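Local coordinates for bifunctional protein PutA (PDB 5UR2) that probably oxidises proline to glutamate in two steps, with a flavin-dependent proline dehydrogenase and an NAD-dependent L-glutamate gamma-semialdehyde dehydrogenase in one chain, at residues Glu343-Ile348 / Leu370-Glu375; Ala362-Ala367 / Val394-Arg399; Gln540-Ala545 / Val690-Pro695. All coordinates share one frame; numbering follows the deposited sequence.

Interaction 1: residues Glu343-Ile348 / Leu370-Glu375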
# COMPACT_ATOMS: atom_id res chain seq x y z
N GLU B 343 48.88 34.02 -17.83
CA GLU B 343 50.24 33.50 -17.85
C GLU B 343 50.70 33.14 -19.25
O GLU B 343 51.89 33.23 -19.56
CB GLU B 343 50.33 32.28 -16.95
CG GLU B 343 51.72 31.79 -16.76
CD GLU B 343 52.50 32.73 -15.87
OE1 GLU B 343 52.01 33.04 -14.75
OE2 GLU B 343 53.59 33.16 -16.30
N ASN B 344 49.75 32.82 -20.14
CA ASN B 344 50.03 32.36 -21.49
C ASN B 344 49.48 33.32 -22.53
O ASN B 344 49.18 32.92 -23.66
CB ASN B 344 49.45 30.97 -21.73
CG ASN B 344 50.20 29.88 -20.99
OD1 ASN B 344 51.22 29.42 -21.46
ND2 ASN B 344 49.65 29.41 -19.86
N ILE B 345 49.38 34.61 -22.18
CA ILE B 345 48.74 35.56 -23.07
C ILE B 345 49.47 35.67 -24.41
O ILE B 345 48.88 36.10 -25.40
CB ILE B 345 48.61 36.93 -22.37
CG1 ILE B 345 47.66 37.85 -23.16
CG2 ILE B 345 49.97 37.58 -22.11
CD1 ILE B 345 47.22 39.05 -22.39
N LYS B 346 50.74 35.25 -24.47
CA LYS B 346 51.46 35.23 -25.75
C LYS B 346 50.78 34.33 -26.77
O LYS B 346 50.83 34.61 -27.97
CB LYS B 346 52.91 34.78 -25.54
N PHE B 347 50.13 33.26 -26.33
CA PHE B 347 49.56 32.28 -27.24
C PHE B 347 48.05 32.37 -27.38
O PHE B 347 47.51 31.96 -28.41
CB PHE B 347 49.88 30.85 -26.78
CG PHE B 347 51.35 30.57 -26.62
CD1 PHE B 347 52.17 30.48 -27.73
CD2 PHE B 347 51.90 30.38 -25.36
CE1 PHE B 347 53.52 30.21 -27.59
CE2 PHE B 347 53.26 30.11 -25.22
CZ PHE B 347 54.07 30.02 -26.33
N ILE B 348 47.36 32.85 -26.35
CA ILE B 348 45.91 32.79 -26.28
C ILE B 348 45.43 34.02 -25.53
O ILE B 348 46.07 34.45 -24.56
CB ILE B 348 45.49 31.45 -25.63
CG1 ILE B 348 43.99 31.17 -25.80
CG2 ILE B 348 45.99 31.36 -24.17
CD1 ILE B 348 43.62 29.73 -25.38
N LEU B 370 51.85 40.20 -13.66
CA LEU B 370 52.54 39.66 -14.84
C LEU B 370 53.06 40.75 -15.77
O LEU B 370 53.52 40.43 -16.87
CB LEU B 370 51.61 38.72 -15.61
CG LEU B 370 51.17 37.50 -14.82
CD1 LEU B 370 50.03 36.73 -15.51
CD2 LEU B 370 52.37 36.60 -14.56
N ASN B 371 52.98 42.02 -15.36
CA ASN B 371 53.41 43.16 -16.17
C ASN B 371 52.70 43.21 -17.52
O ASN B 371 53.24 43.70 -18.52
CB ASN B 371 54.93 43.15 -16.36
CG ASN B 371 55.66 43.25 -15.04
OD1 ASN B 371 55.40 44.14 -14.24
ND2 ASN B 371 56.55 42.29 -14.80
N ILE B 372 51.46 42.73 -17.55
CA ILE B 372 50.65 42.82 -18.76
C ILE B 372 50.04 44.21 -18.83
O ILE B 372 49.48 44.69 -17.83
CB ILE B 372 49.57 41.74 -18.74
CG1 ILE B 372 50.22 40.36 -18.69
CG2 ILE B 372 48.67 41.83 -19.98
CD1 ILE B 372 49.19 39.22 -18.43
N PRO B 373 50.15 44.92 -19.96
CA PRO B 373 49.57 46.26 -20.04
C PRO B 373 48.05 46.21 -20.07
O PRO B 373 47.45 45.24 -20.56
CB PRO B 373 50.14 46.83 -21.35
CG PRO B 373 50.38 45.61 -22.19
CD PRO B 373 50.78 44.50 -21.23
N LYS B 374 47.42 47.28 -19.56
CA LYS B 374 45.97 47.31 -19.45
C LYS B 374 45.31 47.11 -20.80
O LYS B 374 44.34 46.36 -20.93
CB LYS B 374 45.52 48.63 -18.81
N GLU B 375 45.89 47.69 -21.85
CA GLU B 375 45.27 47.63 -23.17
C GLU B 375 45.22 46.20 -23.70
O GLU B 375 44.49 45.95 -24.67
CB GLU B 375 46.04 48.51 -24.16
CG GLU B 375 46.03 50.01 -23.83
CD GLU B 375 47.04 50.40 -22.74
OE1 GLU B 375 47.91 49.58 -22.38
OE2 GLU B 375 46.95 51.54 -22.24

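Interaction 2: residues Ala362-Ala367 / Val394-Arg399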
# COMPACT_ATOMS: atom_id res chain seq x y z
N ALA B 362 40.36 40.73 -9.14
CA ALA B 362 41.38 39.68 -9.17
C ALA B 362 42.05 39.62 -10.53
O ALA B 362 43.28 39.57 -10.63
CB ALA B 362 40.75 38.34 -8.80
N CYS B 363 41.26 39.65 -11.61
CA CYS B 363 41.85 39.64 -12.94
C CYS B 363 42.80 40.82 -13.13
O CYS B 363 43.90 40.66 -13.67
CB CYS B 363 40.75 39.66 -13.99
SG CYS B 363 39.77 38.14 -14.08
N MET B 364 42.41 42.01 -12.67
CA MET B 364 43.26 43.18 -12.85
C MET B 364 44.61 42.98 -12.19
O MET B 364 45.65 43.30 -12.77
CB MET B 364 42.59 44.43 -12.27
CG MET B 364 41.38 44.92 -13.03
SD MET B 364 40.58 46.27 -12.15
CE MET B 364 39.22 46.60 -13.27
N LEU B 365 44.60 42.46 -10.96
CA LEU B 365 45.84 42.29 -10.21
C LEU B 365 46.71 41.20 -10.82
O LEU B 365 47.92 41.38 -11.00
CB LEU B 365 45.52 41.96 -8.74
CG LEU B 365 45.63 43.14 -7.78
CD1 LEU B 365 47.06 43.63 -7.67
CD2 LEU B 365 44.75 44.26 -8.27
N TYR B 366 46.09 40.06 -11.18
CA TYR B 366 46.83 38.98 -11.81
C TYR B 366 47.51 39.47 -13.08
O TYR B 366 48.67 39.13 -13.36
CB TYR B 366 45.90 37.80 -12.11
CG TYR B 366 45.30 37.12 -10.89
CD1 TYR B 366 45.98 37.03 -9.68
CD2 TYR B 366 44.01 36.61 -10.94
CE1 TYR B 366 45.40 36.41 -8.55
CE2 TYR B 366 43.41 36.00 -9.82
CZ TYR B 366 44.11 35.90 -8.63
OH TYR B 366 43.49 35.29 -7.55
N ALA B 367 46.80 40.31 -13.85
CA ALA B 367 47.43 40.92 -15.02
C ALA B 367 48.59 41.83 -14.60
O ALA B 367 49.65 41.83 -15.24
CB ALA B 367 46.40 41.70 -15.84
N VAL B 394 35.23 51.50 -17.45
CA VAL B 394 35.64 52.35 -18.57
C VAL B 394 36.45 53.54 -18.07
O VAL B 394 37.47 53.90 -18.66
CB VAL B 394 34.40 52.79 -19.37
CG1 VAL B 394 34.80 53.76 -20.48
CG2 VAL B 394 33.67 51.58 -19.95
N ASP B 395 35.98 54.18 -16.99
CA ASP B 395 36.73 55.30 -16.42
C ASP B 395 38.14 54.88 -16.02
O ASP B 395 39.08 55.68 -16.14
CB ASP B 395 36.01 55.88 -15.21
CG ASP B 395 34.71 56.58 -15.56
OD1 ASP B 395 34.54 57.00 -16.73
OD2 ASP B 395 33.86 56.72 -14.65
N MET B 396 38.32 53.64 -15.57
CA MET B 396 39.64 53.19 -15.17
C MET B 396 40.54 52.88 -16.36
O MET B 396 41.68 52.45 -16.16
CB MET B 396 39.51 51.98 -14.25
CG MET B 396 38.92 52.37 -12.90
SD MET B 396 38.40 50.99 -11.88
CE MET B 396 39.97 50.23 -11.46
N GLY B 397 40.03 53.06 -17.58
CA GLY B 397 40.83 52.95 -18.78
C GLY B 397 40.78 51.60 -19.47
O GLY B 397 41.51 51.42 -20.45
N TYR B 398 39.95 50.67 -19.01
CA TYR B 398 39.94 49.33 -19.57
C TYR B 398 38.96 49.24 -20.73
O TYR B 398 37.98 49.99 -20.81
CB TYR B 398 39.57 48.30 -18.50
CG TYR B 398 40.60 48.11 -17.40
CD1 TYR B 398 41.66 47.22 -17.57
CD2 TYR B 398 40.50 48.80 -16.20
CE1 TYR B 398 42.60 47.03 -16.55
CE2 TYR B 398 41.44 48.62 -15.18
CZ TYR B 398 42.49 47.73 -15.36
OH TYR B 398 43.41 47.56 -14.35
N ARG B 399 39.22 48.29 -21.63
CA ARG B 399 38.35 48.04 -22.77
C ARG B 399 37.14 47.21 -22.34
O ARG B 399 37.30 46.10 -21.82
CB ARG B 399 39.13 47.33 -23.87
CG ARG B 399 38.32 47.11 -25.12
CD ARG B 399 39.20 46.79 -26.32
NE ARG B 399 39.85 45.49 -26.21
CZ ARG B 399 41.10 45.31 -25.82
NH1 ARG B 399 41.86 46.36 -25.50
NH2 ARG B 399 41.61 44.09 -25.76

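Interaction 3: residues Gln540-Ala545 / Val690-Pro695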
# COMPACT_ATOMS: atom_id res chain seq x y z
N GLN B 540 4.21 -28.77 -17.48
CA GLN B 540 4.52 -29.75 -16.44
C GLN B 540 5.77 -29.36 -15.67
O GLN B 540 5.78 -29.46 -14.43
CB GLN B 540 4.67 -31.16 -17.04
CG GLN B 540 3.36 -31.88 -17.43
CD GLN B 540 2.42 -32.13 -16.25
OE1 GLN B 540 2.86 -32.22 -15.10
NE2 GLN B 540 1.12 -32.23 -16.53
N ALA B 541 6.82 -28.93 -16.37
CA ALA B 541 8.06 -28.52 -15.69
C ALA B 541 7.82 -27.34 -14.75
O ALA B 541 8.35 -27.31 -13.63
CB ALA B 541 9.14 -28.18 -16.72
N ALA B 542 7.00 -26.37 -15.17
CA ALA B 542 6.69 -25.21 -14.34
C ALA B 542 5.87 -25.60 -13.11
O ALA B 542 6.13 -25.10 -12.00
CB ALA B 542 5.92 -24.17 -15.16
N GLN B 543 4.89 -26.48 -13.29
CA GLN B 543 4.06 -26.91 -12.17
C GLN B 543 4.87 -27.70 -11.16
O GLN B 543 4.77 -27.46 -9.95
CB GLN B 543 2.87 -27.71 -12.70
CG GLN B 543 1.89 -28.17 -11.63
CD GLN B 543 1.18 -27.00 -10.93
OE1 GLN B 543 1.01 -25.92 -11.51
NE2 GLN B 543 0.78 -27.21 -9.69
N THR B 544 5.72 -28.62 -11.62
CA THR B 544 6.58 -29.35 -10.70
C THR B 544 7.49 -28.39 -9.94
O THR B 544 7.63 -28.48 -8.72
CB THR B 544 7.42 -30.38 -11.46
OG1 THR B 544 6.57 -31.39 -11.98
CG2 THR B 544 8.47 -31.04 -10.56
N ALA B 545 8.11 -27.46 -10.67
CA ALA B 545 9.00 -26.51 -10.03
C ALA B 545 8.27 -25.62 -9.02
O ALA B 545 8.82 -25.29 -7.97
CB ALA B 545 9.69 -25.65 -11.10
N VAL B 690 11.76 -23.22 -13.07
CA VAL B 690 11.14 -22.01 -12.52
C VAL B 690 10.73 -21.08 -13.66
O VAL B 690 9.63 -20.52 -13.65
CB VAL B 690 12.10 -21.32 -11.52
CG1 VAL B 690 11.53 -19.96 -11.05
CG2 VAL B 690 12.35 -22.25 -10.31
N ILE B 691 11.57 -20.95 -14.68
CA ILE B 691 11.28 -20.17 -15.87
C ILE B 691 11.55 -21.05 -17.08
O ILE B 691 12.62 -21.67 -17.18
CB ILE B 691 12.13 -18.88 -15.90
CG1 ILE B 691 11.71 -17.96 -14.74
CG2 ILE B 691 11.96 -18.14 -17.22
CD1 ILE B 691 12.71 -16.88 -14.40
N ASN B 692 10.58 -21.17 -17.98
CA ASN B 692 10.72 -21.99 -19.17
C ASN B 692 10.53 -21.15 -20.42
O ASN B 692 9.69 -20.25 -20.46
CB ASN B 692 9.74 -23.16 -19.16
CG ASN B 692 9.89 -24.02 -17.91
OD1 ASN B 692 10.68 -24.96 -17.87
ND2 ASN B 692 9.16 -23.64 -16.85
N PHE B 693 11.33 -21.46 -21.44
CA PHE B 693 11.45 -20.67 -22.66
C PHE B 693 10.79 -21.43 -23.81
O PHE B 693 11.32 -22.45 -24.27
CB PHE B 693 12.91 -20.40 -22.96
CG PHE B 693 13.14 -19.57 -24.19
CD1 PHE B 693 12.74 -18.24 -24.23
CD2 PHE B 693 13.84 -20.08 -25.27
CE1 PHE B 693 13.00 -17.45 -25.34
CE2 PHE B 693 14.11 -19.31 -26.39
CZ PHE B 693 13.69 -17.99 -26.43
N LEU B 694 9.65 -20.92 -24.28
CA LEU B 694 8.77 -21.65 -25.20
C LEU B 694 8.51 -20.81 -26.45
O LEU B 694 7.40 -20.30 -26.64
CB LEU B 694 7.44 -22.00 -24.51
CG LEU B 694 6.51 -22.92 -25.31
CD1 LEU B 694 7.05 -24.34 -25.35
CD2 LEU B 694 5.11 -22.90 -24.75
N PRO B 695 9.50 -20.68 -27.33
CA PRO B 695 9.25 -19.98 -28.60
C PRO B 695 8.27 -20.74 -29.48
O PRO B 695 8.13 -21.97 -29.39
CB PRO B 695 10.65 -19.91 -29.23
CG PRO B 695 11.39 -21.06 -28.64
CD PRO B 695 10.87 -21.20 -27.24

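Interaction 1: residues Glu343-Ile348 / Leu370-Glu375
Leu370 meets Glu343 at one end of this contact, and Ile345 meets Ile372 at the other; the contact joins the end of helix 327-343 and the loop after it to the loop after helix 357-369, without a hydrogen bond between the two segments. The leucine chain runs across that of the glutamate at about a right angle. Its CB is directed at the other segment but stays clear of it, and CG, anti to the carbonyl carbon (chi1 -62°), carries the two methyl groups across the gap. CD1 reaches the backbone, lying 3.7 Å from Glu343 N and 4.0 Å from Glu343 CA. CD2 reaches the carboxylate, with Glu343 OE1 at 3.6 Å and Glu343 OE2 at 4.0 Å. Glu343 brings this group over by a bend at chi2 (72°), since its CB itself starts away from the leucine. Glu343 is exposed, and CD2 meets its carboxylate oxygens by van der Waals contact alone.

The isoleucines face each other tip to tip with their branches exchanged: Ile345 CD1 lies 4.0 Å from Ile372 CG2, and Ile345 CG2 lies 4.1 Å from Ile372 CD1. Branched side chains suit this place because each offers two methyl groups. Leu342, in helix 327-343, adds to the apolar patch by touching both Leu370 and Ile372.

Asn371 takes positive phi (57°), which asparagine tolerates well, and is the C-prime residue of a Schellman motif in which Ile372 N bonds back to Ala367 O. The two loops lead into strands 349-353 and 379-382, adjacent in the eight-stranded parallel barrel, so the contact packs a helix end and two alpha-to-beta loops at the N-terminal end of the strands of a (beta/alpha)8 proline dehydrogenase barrel.

Interaction 2: residues Ala362-Ala367 / Val394-Arg399
Met364 lies against the Tyr398 ring, and this pair makes up the tight part of the contact. The thioether is extended beyond CG, which lets it follow the ring from the hydroxyl inward: Met364 CG is 3.6 Å from Tyr398 OH, while Met364 CE is 3.6 Å from Tyr398 CE2. Between them, Met364 SD sits 4.6 Å from the ring centroid and 44° off the ring normal, an oblique approach. Unbranched and polarisable, methionine can run along the CD2-CE2 side of the ring as far as the hydroxyl.

On the looser side is Met396, which is partly exposed. Bent at chi3, it offers just its terminal methyl, with CE 4.1 Å from Met364 SD. Arg20 of the N-terminal helix 6-22 touches Met396 as well, and Arg13 of that helix touches Met364.

The turn after helix 387-395 places both partners. Gly397 has positive phi (95°) in a Schellman motif; with these backbone angles a side chain would jam against the preceding carbonyl oxygen. The chain leaves the helix at Gly397, and the CB atoms of Met396 and Tyr398, its neighbours in sequence, both point toward segment 362-367. Phe379 supports the tyrosine by an edge-to-face stack, and Ile393 touches both Met364 and Tyr398. The result is a Met-aromatic contact between the helix that follows the sixth strand and the turn that ends the helix after the seventh strand of the (beta/alpha)8 barrel.

Interaction 3: residues Gln540-Ala545 / Val690-Pro695
In the Rossmann-type part of the aldehyde dehydrogenase module, strand 691-693 runs parallel to strand 661-665, and helix 532-549 packs against strand 691-693 and the residue before it through three alanines. Ala541, Ala542 and Ala545 supply the helix side; Asn692 and Val690 receive them.

Asn692 points its CB at the helix, and its amide spans two of the alanines. Ala541 CB lies 3.7 Å from Asn692 OD1, and Ala542 CB lies 3.7 Å from Asn692 ND2, which is also 3.9 Å from Ala542 CA. These are van der Waals contacts. The polar bonds of the amide run to the surrounding chain: ND2 to Gly689 O and Val662 O, OD1 to the backbone N of Asn502. With three bonds from its two ends, the group is fixed in rotation, and oxygen and nitrogen cannot trade places without losing them. Chi1 of -56° sets CG beside the backbone N and anti to the carbonyl carbon.

Further along the helix, Ala545 CB rests on the backbone of Val690, 3.8 Å from Val690 N and 4.2 Å from Val690 CA. The valine's own CB points away, so its CG2 comes no nearer than 4.4 Å to Ala545 CB. Alanine suits all three helix positions: a single methyl allows the helix backbone to approach closely, to 5.6 Å between the CA atoms of Ala545 and Val690. Ala542 O, moreover, takes a hydrogen bond from Thr661 OG1, tying the helix to the adjoining strand.

No hydrogen bond crosses between the two segments. Small methyls give the close fit, whereas the buried amide has its polarity met by loop and strand backbone; the helix can thus cover a polar side chain without having to supply it with partners.

Overall arrangement
Interactions 1 and 2 belong to one region of the proline dehydrogenase barrel, their centres 12 Å apart. Helix 357-369 takes part in interaction 2, and the loop that leaves it enters interaction 1. The two also touch directly: Glu375 O and Arg399 NH1 lie 2.8 Å apart in a probable hydrogen bond, and Lys374 packs on Tyr398. Interaction 1 is a surface contact of aliphatic groups and a carboxylate; interaction 2 is buried and rests on sulfur and an aromatic ring. Interaction 3, in the aldehyde dehydrogenase part, lies with its centre 76 and 78 Å from theirs, on the opposite side of the chain's centre. It too is buried, but joins helix to strand through alanines and an amide.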